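Local structure of prephenate dehydrogenase (Aquifex aeolicus, 2G5C) at residues Arg73-Ile78 against Tyr104-Ile109; Asn253-Leu258 against Val268-Glu273. The protein probably catalyses the NAD(+)-dependent oxidative decarboxylation of prephenate to 3-(4-hydroxyphenyl)pyruvate, a step of L-tyrosine biosynthesis. One frame throughout, in Å; residues are numbered along the deposited sequence.

Contact 1. Residues Arg73-Ile78 against Tyr104-Ile109. With NAD (nicotinamide-adenine-dinucleotide), chain E.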
ATOM      1  N   ARG A  73      13.387   5.315  22.253  1.00 28.72           N
ATOM      2  CA  ARG A  73      14.191   6.448  22.706  1.00 29.44           C
ATOM      3  C   ARG A  73      14.359   6.445  24.222  1.00 27.46           C
ATOM      4  O   ARG A  73      15.298   7.038  24.742  1.00 27.10           O
ATOM      5  CB  ARG A  73      13.537   7.770  22.295  1.00 34.18           C
ATOM      6  CG  ARG A  73      13.777   8.200  20.857  1.00 41.35           C
ATOM      7  CD  ARG A  73      15.219   8.660  20.630  1.00 45.81           C
ATOM      8  NE  ARG A  73      15.395   9.269  19.312  1.00 48.16           N
ATOM      9  CZ  ARG A  73      14.874  10.438  18.949  1.00 50.84           C
ATOM     10  NH1 ARG A  73      14.141  11.140  19.804  1.00 51.28           N
ATOM     11  NH2 ARG A  73      15.079  10.907  17.725  1.00 52.88           N
ATOM     12  N   THR A  74      13.450   5.780  24.926  1.00 26.28           N
ATOM     13  CA  THR A  74      13.497   5.743  26.389  1.00 25.13           C
ATOM     14  C   THR A  74      14.238   4.553  26.984  1.00 25.37           C
ATOM     15  O   THR A  74      14.519   4.525  28.185  1.00 25.39           O
ATOM     16  CB  THR A  74      12.075   5.754  26.994  1.00 23.73           C
ATOM     17  OG1 THR A  74      11.399   4.532  26.667  1.00 23.07           O
ATOM     18  CG2 THR A  74      11.280   6.931  26.459  1.00 23.42           C
ATOM     19  N   PHE A  75      14.550   3.571  26.149  1.00 25.18           N
ATOM     20  CA  PHE A  75      15.233   2.370  26.608  1.00 26.80           C
ATOM     21  C   PHE A  75      16.557   2.622  27.327  1.00 27.86           C
ATOM     22  O   PHE A  75      16.765   2.126  28.432  1.00 27.69           O
ATOM     23  CB  PHE A  75      15.458   1.418  25.430  1.00 25.43           C
ATOM     24  CG  PHE A  75      14.201   0.730  24.948  1.00 25.55           C
ATOM     25  CD1 PHE A  75      12.942   1.269  25.213  1.00 24.63           C
ATOM     26  CD2 PHE A  75      14.284  -0.446  24.207  1.00 24.13           C
ATOM     27  CE1 PHE A  75      11.782   0.647  24.747  1.00 23.60           C
ATOM     28  CE2 PHE A  75      13.135  -1.077  23.736  1.00 24.56           C
ATOM     29  CZ  PHE A  75      11.878  -0.531  24.005  1.00 24.36           C
ATOM     30  N   ARG A  76      17.448   3.388  26.707  1.00 29.32           N
ATOM     31  CA  ARG A  76      18.749   3.650  27.316  1.00 32.29           C
ATOM     32  C   ARG A  76      18.661   4.326  28.686  1.00 33.08           C
ATOM     33  O   ARG A  76      19.358   3.925  29.621  1.00 33.93           O
ATOM     34  CB  ARG A  76      19.619   4.476  26.363  1.00 32.83           C
ATOM     35  CG  ARG A  76      20.028   3.721  25.099  1.00 33.32           C
ATOM     36  CD  ARG A  76      20.940   4.562  24.219  1.00 36.47           C
ATOM     37  NE  ARG A  76      21.405   3.850  23.027  1.00 38.09           N
ATOM     38  CZ  ARG A  76      20.649   3.560  21.971  1.00 37.74           C
ATOM     39  NH1 ARG A  76      19.375   3.916  21.938  1.00 38.01           N
ATOM     40  NH2 ARG A  76      21.175   2.917  20.938  1.00 38.09           N
ATOM     41  N   GLU A  77      17.804   5.335  28.809  1.00 33.75           N
ATOM     42  CA  GLU A  77      17.636   6.049  30.074  1.00 35.01           C
ATOM     43  C   GLU A  77      17.033   5.160  31.158  1.00 33.98           C
ATOM     44  O   GLU A  77      17.478   5.178  32.304  1.00 34.70           O
ATOM     45  CB  GLU A  77      16.744   7.278  29.874  1.00 38.44           C
ATOM     46  CG  GLU A  77      15.407   6.963  29.222  1.00 44.51           C
ATOM     47  CD  GLU A  77      14.509   8.178  29.087  1.00 47.66           C
ATOM     48  OE1 GLU A  77      13.946   8.617  30.111  1.00 48.40           O
ATOM     49  OE2 GLU A  77      14.371   8.694  27.953  1.00 49.24           O
ATOM     50  N   ILE A  78      16.015   4.388  30.792  1.00 32.47           N
ATOM     51  CA  ILE A  78      15.347   3.490  31.730  1.00 31.94           C
ATOM     52  C   ILE A  78      16.264   2.339  32.158  1.00 32.46           C
ATOM     53  O   ILE A  78      16.322   1.980  33.340  1.00 32.47           O
ATOM     54  CB  ILE A  78      14.051   2.904  31.102  1.00 32.34           C
ATOM     55  CG1 ILE A  78      13.088   4.037  30.741  1.00 31.80           C
ATOM     56  CG2 ILE A  78      13.375   1.947  32.071  1.00 31.34           C
ATOM     57  CD1 ILE A  78      11.820   3.570  30.051  1.00 31.45           C
ATOM     58  N   TYR A 104      23.386  -3.773  21.723  1.00 29.29           N
ATOM     59  CA  TYR A 104      24.703  -3.760  22.349  1.00 32.33           C
ATOM     60  C   TYR A 104      24.778  -2.732  23.469  1.00 32.76           C
ATOM     61  O   TYR A 104      25.450  -2.954  24.479  1.00 31.68           O
ATOM     62  CB  TYR A 104      25.786  -3.482  21.301  1.00 33.68           C
ATOM     63  CG  TYR A 104      25.798  -4.500  20.180  1.00 33.41           C
ATOM     64  CD1 TYR A 104      26.034  -5.851  20.441  1.00 33.92           C
ATOM     65  CD2 TYR A 104      25.538  -4.120  18.865  1.00 34.25           C
ATOM     66  CE1 TYR A 104      26.005  -6.798  19.421  1.00 33.34           C
ATOM     67  CE2 TYR A 104      25.508  -5.060  17.837  1.00 33.77           C
ATOM     68  CZ  TYR A 104      25.739  -6.395  18.123  1.00 33.66           C
ATOM     69  OH  TYR A 104      25.685  -7.332  17.115  1.00 34.22           O
ATOM     70  N   ASP A 105      24.093  -1.605  23.298  1.00 32.84           N
ATOM     71  CA  ASP A 105      24.104  -0.581  24.334  1.00 34.41           C
ATOM     72  C   ASP A 105      23.357  -1.083  25.564  1.00 34.33           C
ATOM     73  O   ASP A 105      23.773  -0.830  26.698  1.00 34.40           O
ATOM     74  CB  ASP A 105      23.464   0.722  23.839  1.00 36.00           C
ATOM     75  CG  ASP A 105      24.232   1.352  22.697  1.00 37.48           C
ATOM     76  OD1 ASP A 105      25.469   1.194  22.650  1.00 39.39           O
ATOM     77  OD2 ASP A 105      23.601   2.019  21.850  1.00 40.97           O
ATOM     78  N   LEU A 106      22.256  -1.795  25.343  1.00 32.85           N
ATOM     79  CA  LEU A 106      21.480  -2.324  26.455  1.00 33.61           C
ATOM     80  C   LEU A 106      22.240  -3.431  27.178  1.00 34.32           C
ATOM     81  O   LEU A 106      22.117  -3.572  28.399  1.00 32.84           O
ATOM     82  CB  LEU A 106      20.113  -2.828  25.972  1.00 34.52           C
ATOM     83  CG  LEU A 106      19.174  -1.722  25.465  1.00 35.39           C
ATOM     84  CD1 LEU A 106      17.801  -2.304  25.142  1.00 36.19           C
ATOM     85  CD2 LEU A 106      19.039  -0.637  26.524  1.00 34.63           C
ATOM     86  N   GLU A 107      23.022  -4.213  26.433  1.00 33.88           N
ATOM     87  CA  GLU A 107      23.818  -5.282  27.037  1.00 34.97           C
ATOM     88  C   GLU A 107      24.919  -4.663  27.893  1.00 34.79           C
ATOM     89  O   GLU A 107      25.244  -5.174  28.958  1.00 35.23           O
ATOM     90  CB  GLU A 107      24.474  -6.168  25.974  1.00 35.45           C
ATOM     91  CG  GLU A 107      23.531  -6.956  25.079  1.00 37.46           C
ATOM     92  CD  GLU A 107      24.273  -7.962  24.206  1.00 39.11           C
ATOM     93  OE1 GLU A 107      25.317  -7.592  23.625  1.00 37.86           O
ATOM     94  OE2 GLU A 107      23.812  -9.119  24.095  1.00 39.50           O
ATOM     95  N   ASN A 108      25.498  -3.561  27.422  1.00 36.25           N
ATOM     96  CA  ASN A 108      26.562  -2.891  28.163  1.00 37.33           C
ATOM     97  C   ASN A 108      26.054  -2.225  29.436  1.00 38.57           C
ATOM     98  O   ASN A 108      26.837  -1.937  30.341  1.00 38.12           O
ATOM     99  CB  ASN A 108      27.250  -1.829  27.296  1.00 38.60           C
ATOM    100  CG  ASN A 108      28.017  -2.426  26.134  1.00 39.58           C
ATOM    101  OD1 ASN A 108      28.592  -3.506  26.246  1.00 40.29           O
ATOM    102  ND2 ASN A 108      28.045  -1.712  25.014  1.00 39.04           N
ATOM    103  N   ILE A 109      24.747  -1.982  29.505  1.00 38.35           N
ATOM    104  CA  ILE A 109      24.146  -1.334  30.667  1.00 37.86           C
ATOM    105  C   ILE A 109      23.488  -2.305  31.641  1.00 38.25           C
ATOM    106  O   ILE A 109      23.581  -2.129  32.859  1.00 39.77           O
ATOM    107  CB  ILE A 109      23.083  -0.296  30.239  1.00 37.44           C
ATOM    108  CG1 ILE A 109      23.743   0.837  29.454  1.00 37.44           C
ATOM    109  CG2 ILE A 109      22.374   0.263  31.465  1.00 36.86           C
ATOM    110  CD1 ILE A 109      22.762   1.860  28.912  1.00 36.29           C
TER
HETATM  111  PA  NAD E3686       1.885   3.396  22.957  1.00 33.72           P
HETATM  112  O1A NAD E3686       0.578   2.722  22.895  1.00 31.02           O
HETATM  113  O2A NAD E3686       1.893   4.872  22.623  1.00 30.42           O
HETATM  114  O5B NAD E3686       2.462   3.124  24.416  1.00 32.16           O
HETATM  115  C5B NAD E3686       3.701   3.654  24.787  1.00 31.31           C
HETATM  116  C4B NAD E3686       3.713   3.873  26.290  1.00 28.47           C
HETATM  117  O4B NAD E3686       4.969   4.438  26.561  1.00 30.43           O
HETATM  118  C3B NAD E3686       2.671   4.912  26.764  1.00 30.82           C
HETATM  119  O3B NAD E3686       1.752   4.365  27.701  1.00 29.46           O
HETATM  120  C2B NAD E3686       3.541   6.045  27.313  1.00 31.01           C
HETATM  121  O2B NAD E3686       2.985   6.800  28.369  1.00 30.47           O
HETATM  122  C1B NAD E3686       4.778   5.257  27.676  1.00 30.12           C
HETATM  123  N9A NAD E3686       6.047   5.971  27.904  1.00 30.09           N
HETATM  124  C8A NAD E3686       6.604   7.011  27.198  1.00 27.82           C
HETATM  125  N7A NAD E3686       7.776   7.340  27.769  1.00 30.08           N
HETATM  126  C5A NAD E3686       7.982   6.528  28.831  1.00 30.74           C
HETATM  127  C6A NAD E3686       9.002   6.398  29.786  1.00 28.94           C
HETATM  128  N6A NAD E3686      10.064   7.183  29.758  1.00 30.57           N
HETATM  129  N1A NAD E3686       8.897   5.424  30.781  1.00 30.91           N
HETATM  130  C2A NAD E3686       7.787   4.580  30.835  1.00 30.49           C
HETATM  131  N3A NAD E3686       6.773   4.701  29.895  1.00 33.27           N
HETATM  132  C4A NAD E3686       6.884   5.661  28.918  1.00 30.27           C
HETATM  133  O3  NAD E3686       2.983   2.665  21.990  1.00 33.51           O
HETATM  134  PN  NAD E3686       2.955   1.129  21.521  1.00 35.85           P
HETATM  135  O1N NAD E3686       2.396   0.315  22.617  1.00 33.26           O
HETATM  136  O2N NAD E3686       2.236   1.066  20.219  1.00 36.82           O
HETATM  137  O5D NAD E3686       4.479   0.685  21.221  1.00 39.31           O
HETATM  138  C5D NAD E3686       5.449   0.636  22.249  1.00 37.72           C
HETATM  139  C4D NAD E3686       6.803   0.070  21.764  1.00 36.50           C
HETATM  140  O4D NAD E3686       6.587  -1.086  20.971  1.00 37.28           O
HETATM  141  C3D NAD E3686       7.721   0.981  20.937  1.00 37.26           C
HETATM  142  O3D NAD E3686       9.035   0.931  21.498  1.00 36.27           O
HETATM  143  C2D NAD E3686       7.701   0.425  19.522  1.00 37.35           C
HETATM  144  O2D NAD E3686       8.944   0.581  18.843  1.00 34.62           O
HETATM  145  C1D NAD E3686       7.287  -1.028  19.745  1.00 36.28           C
HETATM  146  N1N NAD E3686       6.429  -1.654  18.690  1.00 37.05           N
HETATM  147  C2N NAD E3686       5.259  -0.998  18.315  1.00 37.34           C
HETATM  148  C3N NAD E3686       4.432  -1.555  17.331  1.00 38.73           C
HETATM  149  C7N NAD E3686       3.174  -0.836  16.940  1.00 39.37           C
HETATM  150  O7N NAD E3686       2.390  -1.406  15.976  1.00 41.08           O
HETATM  151  N7N NAD E3686       2.791   0.309  17.477  1.00 39.82           N
HETATM  152  C4N NAD E3686       4.810  -2.788  16.730  1.00 38.80           C
HETATM  153  C5N NAD E3686       6.000  -3.444  17.119  1.00 37.80           C
HETATM  154  C6N NAD E3686       6.808  -2.860  18.109  1.00 38.49           C

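Contact 2. Residues Asn253-Leu258 against Val268-Glu273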
ATOM      1  N   ASN A 253      14.754   4.542 -10.764  1.00 19.15           N
ATOM      2  CA  ASN A 253      15.386   5.245 -11.869  1.00 20.60           C
ATOM      3  C   ASN A 253      15.598   4.332 -13.070  1.00 19.31           C
ATOM      4  O   ASN A 253      15.570   4.790 -14.217  1.00 18.83           O
ATOM      5  CB  ASN A 253      16.704   5.877 -11.421  1.00 21.40           C
ATOM      6  CG  ASN A 253      16.485   7.074 -10.527  1.00 23.16           C
ATOM      7  OD1 ASN A 253      15.568   7.857 -10.752  1.00 26.61           O
ATOM      8  ND2 ASN A 253      17.330   7.232  -9.517  1.00 27.10           N
ATOM      9  N   HIS A 254      15.800   3.045 -12.807  1.00 19.72           N
ATOM     10  CA  HIS A 254      15.972   2.073 -13.880  1.00 19.61           C
ATOM     11  C   HIS A 254      14.631   2.021 -14.608  1.00 18.46           C
ATOM     12  O   HIS A 254      14.574   2.024 -15.836  1.00 15.85           O
ATOM     13  CB  HIS A 254      16.342   0.705 -13.294  1.00 22.10           C
ATOM     14  CG  HIS A 254      16.465  -0.383 -14.314  1.00 25.75           C
ATOM     15  ND1 HIS A 254      15.370  -1.036 -14.843  1.00 28.02           N
ATOM     16  CD2 HIS A 254      17.550  -0.924 -14.917  1.00 28.43           C
ATOM     17  CE1 HIS A 254      15.777  -1.932 -15.725  1.00 25.03           C
ATOM     18  NE2 HIS A 254      17.095  -1.884 -15.789  1.00 29.30           N
ATOM     19  N   LEU A 255      13.545   1.995 -13.840  1.00 17.25           N
ATOM     20  CA  LEU A 255      12.207   1.978 -14.424  1.00 17.16           C
ATOM     21  C   LEU A 255      11.979   3.266 -15.228  1.00 17.17           C
ATOM     22  O   LEU A 255      11.539   3.229 -16.385  1.00 17.13           O
ATOM     23  CB  LEU A 255      11.151   1.853 -13.316  1.00 16.10           C
ATOM     24  CG  LEU A 255       9.684   1.838 -13.768  1.00 17.37           C
ATOM     25  CD1 LEU A 255       9.469   0.724 -14.780  1.00 19.21           C
ATOM     26  CD2 LEU A 255       8.778   1.641 -12.558  1.00 18.39           C
ATOM     27  N   LYS A 256      12.282   4.407 -14.611  1.00 16.54           N
ATOM     28  CA  LYS A 256      12.118   5.700 -15.264  1.00 17.44           C
ATOM     29  C   LYS A 256      12.817   5.729 -16.618  1.00 17.63           C
ATOM     30  O   LYS A 256      12.244   6.175 -17.612  1.00 17.18           O
ATOM     31  CB  LYS A 256      12.683   6.816 -14.384  1.00 18.99           C
ATOM     32  CG  LYS A 256      12.591   8.203 -15.004  1.00 25.96           C
ATOM     33  CD  LYS A 256      13.202   9.256 -14.088  1.00 27.62           C
ATOM     34  CE  LYS A 256      14.686   9.019 -13.864  1.00 28.82           C
ATOM     35  NZ  LYS A 256      15.237   9.969 -12.851  1.00 31.62           N
ATOM     36  N   GLU A 257      14.057   5.253 -16.646  1.00 18.11           N
ATOM     37  CA  GLU A 257      14.836   5.227 -17.875  1.00 19.88           C
ATOM     38  C   GLU A 257      14.197   4.373 -18.957  1.00 18.40           C
ATOM     39  O   GLU A 257      14.218   4.744 -20.129  1.00 20.47           O
ATOM     40  CB  GLU A 257      16.266   4.743 -17.592  1.00 23.40           C
ATOM     41  CG  GLU A 257      17.093   5.772 -16.831  1.00 26.36           C
ATOM     42  CD  GLU A 257      16.977   7.159 -17.445  1.00 31.15           C
ATOM     43  OE1 GLU A 257      17.265   7.303 -18.654  1.00 31.10           O
ATOM     44  OE2 GLU A 257      16.591   8.106 -16.723  1.00 33.90           O
ATOM     45  N   LEU A 258      13.631   3.230 -18.582  1.00 16.96           N
ATOM     46  CA  LEU A 258      12.979   2.381 -19.573  1.00 14.96           C
ATOM     47  C   LEU A 258      11.827   3.152 -20.204  1.00 16.54           C
ATOM     48  O   LEU A 258      11.491   2.952 -21.369  1.00 16.44           O
ATOM     49  CB  LEU A 258      12.454   1.097 -18.926  1.00 15.65           C
ATOM     50  CG  LEU A 258      13.503   0.141 -18.344  1.00 16.47           C
ATOM     51  CD1 LEU A 258      12.814  -1.105 -17.817  1.00 17.51           C
ATOM     52  CD2 LEU A 258      14.517  -0.241 -19.420  1.00 14.28           C
ATOM     53  N   VAL A 268       8.131  -4.242 -20.337  1.00 18.67           N
ATOM     54  CA  VAL A 268       7.223  -5.330 -20.010  1.00 19.40           C
ATOM     55  C   VAL A 268       7.954  -6.418 -19.219  1.00 18.29           C
ATOM     56  O   VAL A 268       7.397  -6.981 -18.281  1.00 16.80           O
ATOM     57  CB  VAL A 268       6.543  -5.935 -21.276  1.00 20.28           C
ATOM     58  CG1 VAL A 268       7.574  -6.562 -22.208  1.00 21.19           C
ATOM     59  CG2 VAL A 268       5.513  -6.979 -20.853  1.00 22.59           C
ATOM     60  N   GLU A 269       9.208  -6.698 -19.567  1.00 17.29           N
ATOM     61  CA  GLU A 269       9.953  -7.722 -18.841  1.00 17.61           C
ATOM     62  C   GLU A 269      10.217  -7.305 -17.396  1.00 18.00           C
ATOM     63  O   GLU A 269      10.212  -8.138 -16.491  1.00 16.26           O
ATOM     64  CB  GLU A 269      11.287  -8.012 -19.523  1.00 20.47           C
ATOM     65  CG  GLU A 269      11.175  -8.524 -20.937  1.00 19.74           C
ATOM     66  CD  GLU A 269      12.533  -8.683 -21.581  1.00 25.48           C
ATOM     67  OE1 GLU A 269      13.339  -7.731 -21.505  1.00 24.98           O
ATOM     68  OE2 GLU A 269      12.797  -9.755 -22.160  1.00 27.73           O
ATOM     69  N   TYR A 270      10.463  -6.014 -17.189  1.00 17.52           N
ATOM     70  CA  TYR A 270      10.724  -5.489 -15.859  1.00 17.57           C
ATOM     71  C   TYR A 270       9.487  -5.698 -14.995  1.00 16.43           C
ATOM     72  O   TYR A 270       9.567  -6.162 -13.848  1.00 14.07           O
ATOM     73  CB  TYR A 270      11.040  -3.992 -15.961  1.00 17.94           C
ATOM     74  CG  TYR A 270      11.275  -3.285 -14.644  1.00 20.16           C
ATOM     75  CD1 TYR A 270      12.566  -2.974 -14.214  1.00 20.68           C
ATOM     76  CD2 TYR A 270      10.201  -2.888 -13.845  1.00 20.24           C
ATOM     77  CE1 TYR A 270      12.781  -2.276 -13.022  1.00 22.59           C
ATOM     78  CE2 TYR A 270      10.405  -2.194 -12.657  1.00 22.96           C
ATOM     79  CZ  TYR A 270      11.694  -1.887 -12.253  1.00 22.12           C
ATOM     80  OH  TYR A 270      11.886  -1.163 -11.102  1.00 21.32           O
ATOM     81  N   LEU A 271       8.340  -5.354 -15.570  1.00 14.26           N
ATOM     82  CA  LEU A 271       7.060  -5.444 -14.878  1.00 14.60           C
ATOM     83  C   LEU A 271       6.632  -6.882 -14.655  1.00 14.74           C
ATOM     84  O   LEU A 271       6.049  -7.208 -13.628  1.00 15.51           O
ATOM     85  CB  LEU A 271       5.998  -4.674 -15.667  1.00 14.51           C
ATOM     86  CG  LEU A 271       6.356  -3.182 -15.813  1.00 13.20           C
ATOM     87  CD1 LEU A 271       5.330  -2.471 -16.674  1.00 13.07           C
ATOM     88  CD2 LEU A 271       6.427  -2.549 -14.432  1.00 15.50           C
ATOM     89  N   LYS A 272       6.936  -7.740 -15.619  1.00 16.35           N
ATOM     90  CA  LYS A 272       6.610  -9.149 -15.505  1.00 14.27           C
ATOM     91  C   LYS A 272       7.366  -9.797 -14.353  1.00 15.46           C
ATOM     92  O   LYS A 272       6.796 -10.579 -13.600  1.00 15.99           O
ATOM     93  CB  LYS A 272       6.958  -9.878 -16.801  1.00 15.70           C
ATOM     94  CG  LYS A 272       6.688 -11.367 -16.746  1.00 20.67           C
ATOM     95  CD  LYS A 272       7.075 -12.049 -18.038  1.00 21.83           C
ATOM     96  CE  LYS A 272       6.700 -13.524 -18.007  1.00 23.64           C
ATOM     97  NZ  LYS A 272       7.062 -14.191 -19.293  1.00 28.32           N
ATOM     98  N   GLU A 273       8.651  -9.485 -14.222  1.00 14.04           N
ATOM     99  CA  GLU A 273       9.450 -10.079 -13.157  1.00 15.93           C
ATOM    100  C   GLU A 273       8.941  -9.660 -11.792  1.00 17.48           C
ATOM    101  O   GLU A 273       8.810 -10.487 -10.890  1.00 17.28           O
ATOM    102  CB  GLU A 273      10.922  -9.698 -13.312  1.00 19.15           C
ATOM    103  CG  GLU A 273      11.858 -10.429 -12.349  1.00 22.19           C
ATOM    104  CD  GLU A 273      11.620 -11.941 -12.296  1.00 24.33           C
ATOM    105  OE1 GLU A 273      11.312 -12.555 -13.338  1.00 25.93           O
ATOM    106  OE2 GLU A 273      11.758 -12.520 -11.204  1.00 27.46           O
TER

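Contact 1. Residues Arg73-Ile78 against Tyr104-Ile109
Arg76 reaches across to Asp105 and grips one carboxylate oxygen side-on with two nitrogens: NH2 lies 2.7 Å from Asp105 OD2, and NE is 3.1 Å from that same OD2. Both bonds meet the guanidinium at its edge, near its plane, but they use the oxygen differently. NH2 takes the anti lone pair of OD2, whereas NE comes from above the carboxylate plane, in keeping with the 58° between the two planes. The arginine chain is extended from CG to NE, which carries the guanidinium over to the neighbouring helix. Beside this bridge, Leu106 CD1 makes the apolar touch on Phe75 CD2, 4.1 Å away, and two methyls meet backbone carbonyls: Leu106 CD2 rests against the carbonyl oxygen of Phe75, and Ile109 CD1 sits 4.0 Å from Arg76 O.

Helices 72-85 and 101-110 lie side by side on the parallel part of the Rossmann sheet, following strands 65-68 and 91-94; the axes of segments 73-78 and 104-109 approach to 10.0 Å at 15° from parallel. On the cofactor side of helix 72-85, Thr74 CG2 approaches the adenine amino nitrogen N6A of NAD at 3.5 Å, and Ile78 CD1 comes equally near ring nitrogen N1A.

Farther out, Glu236 forms a second salt bridge with Arg76 NH2, so NH2 answers two acids, the second on helix 227-236. With an alanine here, Asp105 OD2 would probably lose both of its arginine donors and Glu236 this salt bridge. Leu106 also packs on Phe114 of strand 114-120, and Phe75 on Leu102.

Contact 2. Residues Asn253-Leu258 against Val268-Glu273
Tyr270 pushes its side chain from helix 264-279 against His254, Leu255 and Leu258 of helix 238-260, forming the packing core of a helical hairpin within a predicted coiled-coil region of the dimerization domain. Segments 253-258 and 268-273 run in roughly opposite directions, 144° apart, and the axes of these two segments come within 11.0 Å of each other.

At its base, Tyr270 CB meets the methyl Leu258 CD1 at 3.9 Å, and the same methyl lies close to CG. The ring then leaves with CG anti to the backbone N (chi1 177°), a setting that brings the ring against Leu255. CD1 and CE1 lie next to the imidazole, where CE1 is 3.4 Å from His254 ND1. This is a rim-to-rim meeting of two rings with nearly parallel planes, neither lying over the other's face. CD2 and CE2 are the ring atoms nearest Leu255 CD1. That methyl stands over a face of the ring in a CH-pi contact, 4.1 Å from its centroid and 28° off the normal, while the two side chains cross at about a right angle.

Leu271 adds a looser apolar touch through CD2 to Leu255 CD1. Beyond the hairpin, the second subunit packs on the same side chains: its Ala189 meets Leu255, its Asp196 touches Tyr270 and its Phe192 lies against Leu271, so intrachain packing and dimer interface share residues. At the far end of the tyrosine, CZ and OH reach the root of the leucine, with OH 3.8 Å from Leu255 CB.

Contact 1 comes first along the chain, and all of it precedes contact 2; their centres lie 44 Å apart, on opposite sides of the chain's centre, and their nearest atoms are about 28 Å from each other. The 73-78/104-109 pair belongs to the nucleotide-binding domain, where its helices flank the Rossmann sheet, with 73-78 the one beside NAD. The 253-258/268-273 pair joins the last two helices of the chain in the all-helical dimerization region. No helix or strand is common to both. The second subunit reaches each: its Glu264 bridges to Arg73 at the edge of contact 1, and its helices pack on contact 2, so the dimer brings the partner's helix 264-279 up to this chain's cofactor domain.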